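Local coordinates for putative oxidoreductase (Thermus thermophilus, PDB 2ISM), which is a putative oxidoreductase of the glucose/sorbosone dehydrogenase family, built as a beta-propeller of four-stranded antiparallel sheets and carrying a bound calcium ion, at residues B[235-238]-B[242-245]; B[249-254]-B[258-263]; B[207-210]-B[215-218]. One frame throughout, in Å; residues are numbered along the deposited sequence.

Contact 1: residues B[235-238]-B[242-245]; sequences NLIV and NYGW. With CA (calcium ion), chain E.
Asn235 lies alongside the ring of Tyr243: the two side chains run past each other in opposite directions, with CB of Asn235 3.8 Å from CD1 of Tyr243. The amide plane is turned 53° from that of the ring, so this is an oblique contact and not a stack. One step on, the CB of Leu236 points away from the loop, and its carbonyl makes the contact instead. The phenol OH of Tyr243 donates to Leu236 O at 2.6 Å, arriving only slightly tilted from the carbonyl plane. Ile237 then lays its terminal methyl over one face of the ring. With CG1 beside its backbone N (chi1 -51°) and a bent second torsion, CD1 swings inward and reaches the ring 4.0 Å from its centroid, 18° off the normal, in a CH-pi contact. The backbone N of Val238 donates to Tyr243 OH at 2.9 Å, while CG2 approaches the same oxygen at 3.5 Å. The hydroxyl thus gives one hydrogen bond and takes another, both to main chain near the ring plane, which fixes the direction of the phenol against the main chain of 236-238. Ser198 and His201 also meet this ring. At the other end of the residue, Tyr243 O binds the calcium ion at 2.5 Å, joined by four waters and by Glu233. Asn242 OD1 accepts from Gly244 N, an Asx turn just at the ligating carbonyl. The arrangement is that of a calcium site in a propeller loop, its carbonyl ligand carried by a tyrosine pinned to the neighbouring strand.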
# COMPACT_ATOMS: atom_id res chain seq x y z
N ASN B 235 -9.94 1.39 19.75
CA ASN B 235 -11.35 1.73 19.80
C ASN B 235 -11.84 2.41 18.52
O ASN B 235 -11.08 3.09 17.83
CB ASN B 235 -11.63 2.67 20.98
CG ASN B 235 -11.35 2.04 22.32
OD1 ASN B 235 -10.44 2.45 23.05
ND2 ASN B 235 -12.13 1.02 22.67
N LEU B 236 -13.12 2.20 18.22
CA LEU B 236 -13.77 2.84 17.08
C LEU B 236 -14.50 3.98 17.77
O LEU B 236 -15.47 3.75 18.50
CB LEU B 236 -14.76 1.88 16.42
CG LEU B 236 -15.62 2.42 15.26
CD1 LEU B 236 -14.73 3.09 14.23
CD2 LEU B 236 -16.39 1.27 14.62
N ILE B 237 -14.02 5.20 17.57
CA ILE B 237 -14.58 6.38 18.22
C ILE B 237 -15.80 6.99 17.54
O ILE B 237 -15.76 7.33 16.36
CB ILE B 237 -13.50 7.49 18.35
CG1 ILE B 237 -12.22 6.92 18.99
CG2 ILE B 237 -14.03 8.65 19.20
CD1 ILE B 237 -12.41 6.40 20.40
N VAL B 238 -16.88 7.12 18.30
CA VAL B 238 -18.11 7.73 17.78
C VAL B 238 -18.37 8.97 18.64
O VAL B 238 -18.01 9.00 19.81
CB VAL B 238 -19.33 6.77 17.89
CG1 VAL B 238 -19.07 5.51 17.09
CG2 VAL B 238 -19.62 6.44 19.34
N ASN B 242 -18.63 6.84 25.18
CA ASN B 242 -17.96 6.69 26.47
C ASN B 242 -17.25 5.35 26.39
O ASN B 242 -17.89 4.31 26.25
CB ASN B 242 -18.98 6.68 27.60
CG ASN B 242 -18.33 6.73 28.97
OD1 ASN B 242 -17.31 6.07 29.22
ND2 ASN B 242 -18.91 7.51 29.87
N TYR B 243 -15.93 5.37 26.49
CA TYR B 243 -15.20 4.13 26.36
C TYR B 243 -14.85 3.36 27.63
O TYR B 243 -13.89 2.61 27.66
CB TYR B 243 -13.98 4.36 25.45
CG TYR B 243 -14.47 4.63 24.05
CD1 TYR B 243 -14.63 3.59 23.13
CD2 TYR B 243 -14.96 5.89 23.69
CE1 TYR B 243 -15.28 3.79 21.91
CE2 TYR B 243 -15.61 6.10 22.48
CZ TYR B 243 -15.77 5.05 21.59
OH TYR B 243 -16.47 5.25 20.42
N GLY B 244 -15.66 3.54 28.66
CA GLY B 244 -15.50 2.77 29.88
C GLY B 244 -14.50 3.01 30.99
O GLY B 244 -14.80 2.68 32.13
N TRP B 245 -13.31 3.54 30.69
CA TRP B 245 -12.34 3.76 31.76
C TRP B 245 -12.85 4.78 32.78
O TRP B 245 -13.34 5.84 32.40
CB TRP B 245 -11.00 4.23 31.18
CG TRP B 245 -9.94 4.44 32.23
CD1 TRP B 245 -9.46 5.64 32.69
CD2 TRP B 245 -9.24 3.42 32.96
NE1 TRP B 245 -8.51 5.43 33.66
CE2 TRP B 245 -8.36 4.08 33.85
CE3 TRP B 245 -9.27 2.02 32.95
CZ2 TRP B 245 -7.51 3.37 34.72
CZ3 TRP B 245 -8.44 1.32 33.82
CH2 TRP B 245 -7.57 2.00 34.70
CA CA E . -12.06 1.00 27.23
O HOH W 1 -13.65 -1.05 28.06
O HOH W 2 -13.40 0.58 24.84
O HOH W 3 -11.09 3.49 27.29
O HOH W 4 -11.17 1.01 29.88

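Contact 2: residues B[249-254]-B[258-263]; sequences VGRGND and RDPLYF
Gly252 N donates to OD1 of Asp259 over 2.8 Å, a hydrogen bond that joins residues 249-254 to 258-263. The amide comes from above the carboxylate plane, 41° out of it, and the bond is fairly straight. Beside it the side chain of Arg251 crosses that of Asp259 at about a right angle, CG of Arg251 resting 3.7 Å from CB of Asp259. Extended from CG to NE, the arginine carries its guanidinium beyond the aspartate to the carbonyls that follow it. This side chain is poorly ordered, and the distances at its end are correspondingly less certain. As modelled, NH2 of Arg251 lies 2.8 Å from Pro260 O, with Leu261 O also close by. NH1 of Arg251 comes to the edge of the Phe263 ring, apparently as near as 3.1 Å to CE1, with the guanidinium and ring planes 63° apart, so there is no stacking. The ring's face is used differently: a chi1 of 69°, with CG between backbone N and carbonyl carbon, places it so that CA of Gly250 sits over its centre. Gly250 O meanwhile packs on the Pro260 ring, 3.3 Å from CD.

Water 5 ties the first shell to the strand, accepting from both NH1 of Arg251 and the backbone N of Phe263. Further out, a classic beta bulge at Leu261 and Tyr262, opposite Val234, joins this part of the chain to strand 232-237, and Pro260 touches Glu233 and Asn235 near the calcium ion. The charges of Arg251 and Asp259 do not meet in a salt bridge, NE and OD2 standing 4.6 Å apart. Attraction between them is therefore probably diffuse: the guanidinium lies close to the carbonyls of Pro260 and Leu261 and gives a hydrogen bond to water 5, while the aspartate spends its OD1 on main chain.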
# COMPACT_ATOMS: atom_id res chain seq x y z
N VAL B 249 -12.87 -2.39 31.95
CA VAL B 249 -11.55 -2.75 31.45
C VAL B 249 -11.79 -3.89 30.47
O VAL B 249 -12.33 -4.93 30.84
CB VAL B 249 -10.61 -3.23 32.58
CG1 VAL B 249 -9.30 -3.74 31.99
CG2 VAL B 249 -10.34 -2.10 33.55
N GLY B 250 -11.40 -3.69 29.21
CA GLY B 250 -11.61 -4.72 28.20
C GLY B 250 -13.04 -4.63 27.69
O GLY B 250 -13.55 -3.54 27.45
N ARG B 251 -13.69 -5.78 27.51
CA ARG B 251 -15.06 -5.80 27.03
C ARG B 251 -16.04 -6.04 28.17
O ARG B 251 -15.69 -6.64 29.19
CB ARG B 251 -15.25 -6.87 25.94
CG ARG B 251 -14.64 -6.50 24.59
CD ARG B 251 -15.37 -7.19 23.45
NE ARG B 251 -14.98 -6.69 22.14
CZ ARG B 251 -13.90 -7.08 21.47
NH1 ARG B 251 -13.09 -7.99 21.98
NH2 ARG B 251 -13.63 -6.55 20.28
N GLY B 252 -17.28 -5.58 27.99
CA GLY B 252 -18.29 -5.75 29.01
C GLY B 252 -19.68 -5.91 28.42
O GLY B 252 -19.87 -5.81 27.21
N ASN B 253 -20.66 -6.16 29.28
CA ASN B 253 -22.04 -6.33 28.84
C ASN B 253 -22.84 -5.04 29.03
O ASN B 253 -24.04 -5.00 28.75
CB ASN B 253 -22.72 -7.46 29.61
CG ASN B 253 -22.01 -8.79 29.43
OD1 ASN B 253 -21.86 -9.29 28.32
ND2 ASN B 253 -21.56 -9.37 30.54
N ASP B 254 -22.17 -3.99 29.50
CA ASP B 254 -22.81 -2.70 29.75
C ASP B 254 -22.87 -1.85 28.48
O ASP B 254 -21.84 -1.37 28.00
CB ASP B 254 -22.04 -1.94 30.83
CG ASP B 254 -22.89 -0.90 31.53
OD1 ASP B 254 -23.77 -0.30 30.88
OD2 ASP B 254 -22.66 -0.67 32.74
N ARG B 258 -18.80 1.65 25.48
CA ARG B 258 -18.48 0.97 24.23
C ARG B 258 -17.23 0.10 24.33
O ARG B 258 -16.18 0.56 24.81
CB ARG B 258 -18.31 2.01 23.12
CG ARG B 258 -19.49 2.96 23.00
CD ARG B 258 -19.33 3.91 21.84
NE ARG B 258 -19.39 3.22 20.55
CZ ARG B 258 -20.52 2.92 19.91
NH1 ARG B 258 -21.69 3.24 20.43
NH2 ARG B 258 -20.47 2.30 18.73
N ASP B 259 -17.34 -1.15 23.88
CA ASP B 259 -16.22 -2.08 23.92
C ASP B 259 -15.20 -1.73 22.85
O ASP B 259 -15.52 -1.10 21.84
CB ASP B 259 -16.68 -3.52 23.67
CG ASP B 259 -17.60 -4.05 24.75
OD1 ASP B 259 -17.41 -3.70 25.93
OD2 ASP B 259 -18.52 -4.82 24.40
N PRO B 260 -13.94 -2.14 23.06
CA PRO B 260 -12.92 -1.85 22.06
C PRO B 260 -13.07 -2.75 20.84
O PRO B 260 -13.66 -3.83 20.92
CB PRO B 260 -11.62 -2.11 22.81
CG PRO B 260 -12.01 -3.18 23.79
CD PRO B 260 -13.34 -2.69 24.28
N LEU B 261 -12.56 -2.28 19.71
CA LEU B 261 -12.60 -3.04 18.47
C LEU B 261 -11.71 -4.26 18.68
O LEU B 261 -11.97 -5.35 18.15
CB LEU B 261 -12.04 -2.20 17.32
CG LEU B 261 -11.66 -2.94 16.04
CD1 LEU B 261 -12.91 -3.51 15.38
CD2 LEU B 261 -10.94 -1.99 15.10
N TYR B 262 -10.65 -4.07 19.46
CA TYR B 262 -9.72 -5.14 19.76
C TYR B 262 -8.94 -4.76 21.01
O TYR B 262 -8.71 -3.58 21.28
CB TYR B 262 -8.73 -5.33 18.60
CG TYR B 262 -7.92 -6.60 18.70
CD1 TYR B 262 -8.46 -7.83 18.33
CD2 TYR B 262 -6.61 -6.58 19.19
CE1 TYR B 262 -7.73 -9.00 18.45
CE2 TYR B 262 -5.87 -7.75 19.32
CZ TYR B 262 -6.43 -8.96 18.94
OH TYR B 262 -5.71 -10.12 19.07
N PHE B 263 -8.55 -5.77 21.79
CA PHE B 263 -7.76 -5.52 22.98
C PHE B 263 -6.85 -6.72 23.24
O PHE B 263 -7.19 -7.85 22.89
CB PHE B 263 -8.64 -5.23 24.21
CG PHE B 263 -9.42 -6.42 24.70
CD1 PHE B 263 -10.62 -6.79 24.10
CD2 PHE B 263 -8.97 -7.15 25.80
CE1 PHE B 263 -11.36 -7.87 24.57
CE2 PHE B 263 -9.71 -8.23 26.29
CZ PHE B 263 -10.90 -8.59 25.67
O HOH W 5 -10.36 -8.25 21.20

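Contact 3: residues B[207-210]-B[215-218]; sequences LAWH and ELFS
Leu216 makes the most extensive contact, pushing its CD1 methyl over one face of the Trp209 indole. That carbon lies 3.5 Å from CE2 of Trp209, making a CH-pi contact 21° off the normal of the five-membered ring. A chi1 of 172° sends CG of the leucine away from its backbone N and brings CD1 within reach of both the indole and Leu207, whose CD2 is 4.0 Å from CD1 of Leu216. Trp209 and Leu216 form a non-hydrogen-bonded antiparallel pair, and their side chains share one face of the sheet, next to Tyr149 of strand 148-151.

On the opposite face lie Ala208 and Phe217; His210, just beyond the strand, brings CB obliquely to the Phe217 ring, 3.8 Å from CE2. The imidazole stacks on Trp302, and its ND1 accepts from the backbone of Lys212. Phe217 is paired with Ala208 by two hydrogen bonds, the straighter running from Phe217 N to Ala208 O at 2.7 Å. A third joins His210 N to Glu215 O at 2.9 Å, next to the turn. Together these bonds and side chains make a beta hairpin of the first two strands in one four-stranded propeller blade, each face packed against a neighbouring blade.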
# COMPACT_ATOMS: atom_id res chain seq x y z
N LEU B 207 -4.52 8.20 16.85
CA LEU B 207 -5.64 8.73 16.08
C LEU B 207 -5.45 8.35 14.63
O LEU B 207 -4.43 8.67 14.03
CB LEU B 207 -5.69 10.26 16.18
CG LEU B 207 -6.06 10.93 17.51
CD1 LEU B 207 -5.84 12.44 17.40
CD2 LEU B 207 -7.51 10.62 17.85
N ALA B 208 -6.45 7.69 14.05
CA ALA B 208 -6.37 7.29 12.65
C ALA B 208 -7.77 7.19 12.05
O ALA B 208 -8.69 6.71 12.70
CB ALA B 208 -5.64 5.95 12.53
N TRP B 209 -7.92 7.64 10.81
CA TRP B 209 -9.21 7.59 10.14
C TRP B 209 -9.23 6.57 9.01
O TRP B 209 -8.31 6.51 8.19
CB TRP B 209 -9.57 8.98 9.59
CG TRP B 209 -9.99 9.96 10.65
CD1 TRP B 209 -11.26 10.16 11.12
CD2 TRP B 209 -9.14 10.85 11.38
NE1 TRP B 209 -11.25 11.12 12.11
CE2 TRP B 209 -9.97 11.56 12.29
CE3 TRP B 209 -7.77 11.12 11.36
CZ2 TRP B 209 -9.46 12.53 13.16
CZ3 TRP B 209 -7.26 12.08 12.24
CH2 TRP B 209 -8.11 12.77 13.13
N HIS B 210 -10.28 5.75 8.97
CA HIS B 210 -10.42 4.74 7.93
C HIS B 210 -10.61 5.48 6.61
O HIS B 210 -11.53 6.29 6.46
CB HIS B 210 -11.63 3.85 8.23
CG HIS B 210 -11.69 2.61 7.40
ND1 HIS B 210 -11.97 2.63 6.05
CD2 HIS B 210 -11.51 1.31 7.73
CE1 HIS B 210 -11.95 1.39 5.58
NE2 HIS B 210 -11.67 0.57 6.58
N GLU B 215 -14.34 6.83 9.45
CA GLU B 215 -14.49 6.53 10.87
C GLU B 215 -13.17 6.73 11.61
O GLU B 215 -12.10 6.43 11.08
CB GLU B 215 -14.94 5.08 11.05
CG GLU B 215 -16.36 4.78 10.61
CD GLU B 215 -16.64 3.29 10.58
OE1 GLU B 215 -16.01 2.60 9.76
OE2 GLU B 215 -17.47 2.83 11.39
N LEU B 216 -13.26 7.23 12.84
CA LEU B 216 -12.08 7.47 13.67
C LEU B 216 -11.75 6.28 14.56
O LEU B 216 -12.62 5.72 15.22
CB LEU B 216 -12.29 8.70 14.55
CG LEU B 216 -11.19 8.97 15.59
CD1 LEU B 216 -9.87 9.21 14.89
CD2 LEU B 216 -11.58 10.17 16.45
N PHE B 217 -10.48 5.89 14.54
CA PHE B 217 -10.00 4.78 15.35
C PHE B 217 -8.93 5.35 16.28
O PHE B 217 -8.18 6.24 15.88
CB PHE B 217 -9.38 3.70 14.47
CG PHE B 217 -10.39 2.93 13.68
CD1 PHE B 217 -10.75 1.64 14.05
CD2 PHE B 217 -11.01 3.51 12.57
CE1 PHE B 217 -11.71 0.92 13.32
CE2 PHE B 217 -11.97 2.81 11.84
CZ PHE B 217 -12.32 1.51 12.22
N SER B 218 -8.86 4.82 17.49
CA SER B 218 -7.89 5.30 18.46
C SER B 218 -7.26 4.13 19.22
O SER B 218 -7.86 3.06 19.34
CB SER B 218 -8.58 6.25 19.45
OG SER B 218 -7.68 6.73 20.44

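All three contacts reach the sheet of strands 208-209, 216-220, 232-237 and 262-264; contacts 1 and 2 bring loop segments onto it. Contact 3 is its buried beginning, a regular strand pair held by main-chain hydrogen bonds and apolar faces. Contact 1 is likewise buried, but joins a strand to a loop through one tyrosine and reaches the calcium ion; Asn235 N to Ser218 O and Ile237 N to Leu216 O, both probable hydrogen bonds, sew it to contact 3. Contact 2, partly buried and farthest from the chain centre, relies on charged side chains, glycine backbone and water. It meets contact 1 at Asn242 and Arg258, and contact 3 where Leu261 packs on Phe217.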